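Local coordinates for protein BugD (Bordetella pertussis Tohama I, PDB 2F5X) that probably acts as a periplasmic solute-binding receptor that captures aspartic acid for uptake, as a member of the tripartite tricarboxylate transporter receptor family, at residues A[20-25]-A[51-56]; A[76-81]-A[240-245]. One frame throughout, in Å; residues are numbered along the deposited sequence.

Interaction 1 (A[20-25]-A[51-56]); sequences NMVVPF and VVENKG. With ASP (aspartic acid), chain D.
Asn20–Val23 and Val51–Asn54 are the two parallel strands of a beta-alpha-beta unit whose crossover is helix 30-46. Met21 and Val23 use both N-H and C=O across the gap: Met21 N bonds to Val51 O and Met21 O receives Glu53 N, both at 2.8 Å, and Val23 N to Glu53 O repeats that length in a nearly straight bond. Lys55 N closes the series on Val23 O. On one face of the sheet the amide of Asn20 stacks on the carboxylate of Glu53, their planes 19° apart; Asn20 ND2 lies 3.3 Å from Glu53 OE2, at an angle too poor for a hydrogen bond. On the other face, under helix 30-46, Val23 CG2 packs on Val52 CG1 at 3.8 Å. The loop after strand 19-23 reaches the ligand pocket. Asn54, its CG anti to its own carbonyl carbon (chi1 -62°), sends ND2 to Phe25 O at 3.0 Å, while Arg36 and Asp32 hold its amide from the helix. This bond ties down the backbone of Phe25, whose ring carries the bound aspartic acid on one face, the ligand CA over the ring centre, 3.4 Å above its plane.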
# COMPACT_ATOMS: atom_id res chain seq x y z
N ASN A 20 1.78 20.05 -2.90
CA ASN A 20 1.18 18.92 -3.61
C ASN A 20 1.72 17.60 -3.09
O ASN A 20 2.94 17.41 -3.05
CB ASN A 20 1.43 19.01 -5.11
CG ASN A 20 0.80 20.25 -5.74
OD1 ASN A 20 1.44 20.96 -6.52
ND2 ASN A 20 -0.45 20.51 -5.40
N MSE A 21 0.80 16.72 -2.70
CA MSE A 21 1.15 15.39 -2.23
C MSE A 21 0.70 14.39 -3.28
O MSE A 21 -0.49 14.21 -3.52
CB MSE A 21 0.48 15.10 -0.88
CG MSE A 21 0.33 13.62 -0.55
SE MSE A 21 -0.25 13.33 1.28
CE MSE A 21 1.28 13.87 1.87
N VAL A 22 1.67 13.75 -3.93
CA VAL A 22 1.37 12.77 -4.98
C VAL A 22 1.13 11.39 -4.37
O VAL A 22 1.95 10.88 -3.61
CB VAL A 22 2.52 12.71 -6.01
CG1 VAL A 22 2.33 11.57 -7.04
CG2 VAL A 22 2.69 14.09 -6.70
N VAL A 23 -0.02 10.81 -4.73
CA VAL A 23 -0.38 9.44 -4.39
C VAL A 23 -0.35 8.67 -5.71
O VAL A 23 -1.15 8.97 -6.60
CB VAL A 23 -1.80 9.40 -3.79
CG1 VAL A 23 -2.34 7.97 -3.69
CG2 VAL A 23 -1.81 10.06 -2.42
N PRO A 24 0.58 7.73 -5.90
CA PRO A 24 0.71 7.02 -7.18
C PRO A 24 -0.38 6.00 -7.53
O PRO A 24 -0.09 5.00 -8.20
CB PRO A 24 2.07 6.32 -7.04
CG PRO A 24 2.81 7.18 -5.99
CD PRO A 24 1.69 7.39 -4.98
N PHE A 25 -1.62 6.27 -7.13
CA PHE A 25 -2.74 5.37 -7.38
C PHE A 25 -4.03 6.15 -7.52
O PHE A 25 -4.12 7.31 -7.11
CB PHE A 25 -2.90 4.37 -6.23
CG PHE A 25 -1.73 3.44 -6.08
CD1 PHE A 25 -1.57 2.36 -6.95
CD2 PHE A 25 -0.77 3.66 -5.10
CE1 PHE A 25 -0.48 1.52 -6.85
CE2 PHE A 25 0.33 2.81 -4.98
CZ PHE A 25 0.47 1.74 -5.85
N VAL A 51 -2.48 19.49 -0.99
CA VAL A 51 -3.36 19.10 -2.10
C VAL A 51 -2.95 17.72 -2.60
O VAL A 51 -1.84 17.54 -3.09
CB VAL A 51 -3.29 20.10 -3.28
CG1 VAL A 51 -4.20 19.66 -4.43
CG2 VAL A 51 -3.64 21.51 -2.83
N VAL A 52 -3.86 16.76 -2.49
CA VAL A 52 -3.57 15.40 -2.95
C VAL A 52 -3.74 15.30 -4.47
O VAL A 52 -4.74 15.76 -5.03
CB VAL A 52 -4.45 14.35 -2.22
CG1 VAL A 52 -4.28 12.96 -2.83
CG2 VAL A 52 -4.12 14.32 -0.72
N GLU A 53 -2.73 14.72 -5.13
CA GLU A 53 -2.78 14.47 -6.56
C GLU A 53 -2.64 12.99 -6.80
O GLU A 53 -1.73 12.35 -6.27
CB GLU A 53 -1.69 15.25 -7.29
CG GLU A 53 -1.80 16.76 -7.12
CD GLU A 53 -0.74 17.55 -7.86
OE1 GLU A 53 0.32 16.98 -8.21
OE2 GLU A 53 -0.97 18.76 -8.09
N ASN A 54 -3.55 12.43 -7.60
CA ASN A 54 -3.52 10.99 -7.87
C ASN A 54 -2.88 10.72 -9.21
O ASN A 54 -3.34 11.24 -10.22
CB ASN A 54 -4.93 10.42 -7.80
CG ASN A 54 -5.54 10.58 -6.43
OD1 ASN A 54 -6.27 11.53 -6.17
ND2 ASN A 54 -5.21 9.65 -5.53
N LYS A 55 -1.81 9.93 -9.21
CA LYS A 55 -1.08 9.67 -10.45
C LYS A 55 -0.82 8.18 -10.58
O LYS A 55 0.26 7.68 -10.25
CB LYS A 55 0.23 10.48 -10.49
CG LYS A 55 0.02 12.00 -10.47
CD LYS A 55 -0.70 12.50 -11.74
CE LYS A 55 -1.46 13.82 -11.50
NZ LYS A 55 -2.96 13.67 -11.41
N GLY A 56 -1.83 7.46 -11.06
CA GLY A 56 -1.76 6.01 -11.17
C GLY A 56 -1.03 5.54 -12.41
O GLY A 56 -0.84 6.30 -13.38
N ASP D . -2.22 1.19 -2.32
CA ASP D . -2.76 1.11 -3.71
C ASP D . -3.88 2.10 -3.93
O ASP D . -4.73 1.91 -4.83
CB ASP D . -3.24 -0.30 -4.01
CG ASP D . -2.12 -1.31 -4.04
OD1 ASP D . -2.42 -2.52 -4.06
OD2 ASP D . -0.91 -0.96 -4.06
OXT ASP D . -3.94 3.09 -3.21

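Interaction 2 (A[76-81]-A[240-245]); sequences SILLMH and GMWAPK. With ASP (aspartic acid), chain D.
The indole of Trp242 turns its six-membered edge to the backbone of Met80: Met80 O lies near the ring plane, 3.4 Å from Trp242 CZ3, and Met80 CB meets the same carbon. Leu78 CD2 comes up obliquely to Trp242 CE3 at 3.8 Å, the two side chains lying alongside and pointing the same way. Beyond the two strands, Phe84 stacks on the indole and the ring of Phe102 also meets it. The imidazole of His81 is approached at its edge by the bound aspartic acid, whose amino N lies in the ring plane. His81 NE2 gives a bent hydrogen bond (141° at the hydrogen) to ligand OD2 at 2.7 Å, while ND1 caps Gly83 N at the turn into the next helix. These two bonds, one at each ring nitrogen, fix the rotation of the imidazole.

The backbones form an antiparallel pairing. Leu78 and Trp242 exchange two bonds, with Leu78 N 2.8 Å from Trp242 O; Met80 and Gly240 exchange two more, Gly240 N to Met80 O being nearly straight at 175°. Between them Leu79 and Met241 make a non-hydrogen-bonded pair. Leu79 CD1 reaches Gly240 O at 3.4 Å. Met241, a selenomethionine extended through chi1 and chi2, carries its selenium to 4.0 Å from Ile77 CD1.

Leu79 and Met241 lie on the face covered by helix 30-46, touching Ala35 and Leu38 respectively, whereas Leu78 and Met80 face Thr64 of helix 61-68. Strand 76-81 runs between strand 19-23, parallel to it, and strand 236-244, antiparallel, and the latter passes on to strand 102-117 through backbone bonds of Met241.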
# COMPACT_ATOMS: atom_id res chain seq x y z
N SER A 76 6.36 19.65 -3.99
CA SER A 76 5.96 18.33 -4.48
C SER A 76 6.52 17.27 -3.55
O SER A 76 7.74 17.13 -3.42
CB SER A 76 6.45 18.09 -5.90
OG SER A 76 5.97 19.09 -6.78
N ILE A 77 5.63 16.53 -2.91
CA ILE A 77 6.05 15.44 -2.04
C ILE A 77 5.33 14.15 -2.41
O ILE A 77 4.30 14.19 -3.10
CB ILE A 77 5.86 15.80 -0.53
CG1 ILE A 77 4.38 16.00 -0.19
CG2 ILE A 77 6.69 17.03 -0.18
CD1 ILE A 77 4.12 16.31 1.30
N LEU A 78 5.89 13.03 -1.97
CA LEU A 78 5.36 11.72 -2.34
C LEU A 78 4.81 11.01 -1.11
O LEU A 78 5.49 10.96 -0.09
CB LEU A 78 6.49 10.87 -2.95
CG LEU A 78 6.15 9.42 -3.31
CD1 LEU A 78 5.19 9.39 -4.50
CD2 LEU A 78 7.44 8.65 -3.60
N LEU A 79 3.60 10.48 -1.22
CA LEU A 79 3.12 9.52 -0.23
C LEU A 79 3.02 8.18 -0.94
O LEU A 79 2.21 8.02 -1.86
CB LEU A 79 1.77 9.91 0.39
CG LEU A 79 1.34 8.88 1.44
CD1 LEU A 79 2.08 9.06 2.80
CD2 LEU A 79 -0.16 8.87 1.63
N MSE A 80 3.86 7.24 -0.53
CA MSE A 80 3.93 5.96 -1.20
C MSE A 80 4.16 4.85 -0.18
O MSE A 80 4.69 5.10 0.90
CB MSE A 80 5.04 5.99 -2.27
CG MSE A 80 5.18 4.72 -3.14
SE MSE A 80 3.52 4.10 -3.97
CE MSE A 80 4.20 2.38 -4.64
N HIS A 81 3.75 3.64 -0.53
CA HIS A 81 3.84 2.50 0.37
C HIS A 81 4.99 1.56 0.03
O HIS A 81 5.85 1.90 -0.79
CB HIS A 81 2.49 1.79 0.46
CG HIS A 81 1.99 1.22 -0.84
ND1 HIS A 81 2.78 0.46 -1.68
CD2 HIS A 81 0.77 1.28 -1.42
CE1 HIS A 81 2.06 0.07 -2.72
NE2 HIS A 81 0.83 0.55 -2.58
N GLY A 240 5.46 5.65 3.51
CA GLY A 240 6.45 6.68 3.79
C GLY A 240 6.13 7.98 3.07
O GLY A 240 5.30 8.01 2.15
N MSE A 241 6.80 9.05 3.48
CA MSE A 241 6.68 10.33 2.82
C MSE A 241 8.08 10.77 2.42
O MSE A 241 9.00 10.68 3.22
CB MSE A 241 6.03 11.36 3.75
CG MSE A 241 5.94 12.75 3.15
SE MSE A 241 5.07 13.95 4.37
CE MSE A 241 3.37 13.25 4.26
N TRP A 242 8.23 11.22 1.17
CA TRP A 242 9.53 11.64 0.63
C TRP A 242 9.42 12.97 -0.10
O TRP A 242 8.36 13.32 -0.63
CB TRP A 242 10.00 10.62 -0.41
CG TRP A 242 10.40 9.23 0.04
CD1 TRP A 242 11.67 8.78 0.28
CD2 TRP A 242 9.55 8.09 0.17
NE1 TRP A 242 11.66 7.44 0.58
CE2 TRP A 242 10.37 6.98 0.52
CE3 TRP A 242 8.16 7.89 0.05
CZ2 TRP A 242 9.85 5.70 0.75
CZ3 TRP A 242 7.65 6.60 0.26
CH2 TRP A 242 8.49 5.53 0.62
N ALA A 243 10.54 13.70 -0.16
CA ALA A 243 10.69 14.87 -1.03
C ALA A 243 11.75 14.54 -2.09
O ALA A 243 12.54 13.62 -1.88
CB ALA A 243 11.11 16.10 -0.21
N PRO A 244 11.82 15.27 -3.20
CA PRO A 244 12.87 14.98 -4.20
C PRO A 244 14.27 15.23 -3.65
O PRO A 244 14.43 16.10 -2.79
CB PRO A 244 12.58 15.99 -5.32
CG PRO A 244 11.13 16.36 -5.12
CD PRO A 244 10.93 16.36 -3.63
N LYS A 245 15.25 14.48 -4.15
CA LYS A 245 16.66 14.74 -3.81
C LYS A 245 16.99 16.22 -3.98
O LYS A 245 16.62 16.84 -4.98
CB LYS A 245 17.60 13.91 -4.70
CG LYS A 245 19.08 14.14 -4.38
CD LYS A 245 19.97 13.34 -5.32
CE LYS A 245 21.42 13.81 -5.24
NZ LYS A 245 22.02 13.67 -3.88
N ASP D . -2.22 1.19 -2.32
CA ASP D . -2.76 1.11 -3.71
C ASP D . -3.88 2.10 -3.93
O ASP D . -4.73 1.91 -4.83
CB ASP D . -3.24 -0.30 -4.01
CG ASP D . -2.12 -1.31 -4.04
OD1 ASP D . -2.42 -2.52 -4.06
OD2 ASP D . -0.91 -0.96 -4.06
OXT ASP D . -3.94 3.09 -3.21

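From the N terminus, strand 19-23 leads through helix 30-46 to strand 50-54, and interaction 1 closes this short excursion of 25 residues. The chain then crosses helix 61-68 and enters strand 76-81, which starts interaction 2; its partner returns only after 158 residues, so the two contacts follow in series, neither nesting nor crossing. They meet in one sheet, where strands 19-23 and 76-81 are neighbours: Asn20 O and Val22 N probably bond to the backbone of Ile77, and the side chains of Met21 and Met241 pack together. Across the sheet the order is therefore 50-54, 19-23, 76-81, 236-244. Both contacts bring a pocket residue, Phe25 and His81, to the same aspartic acid.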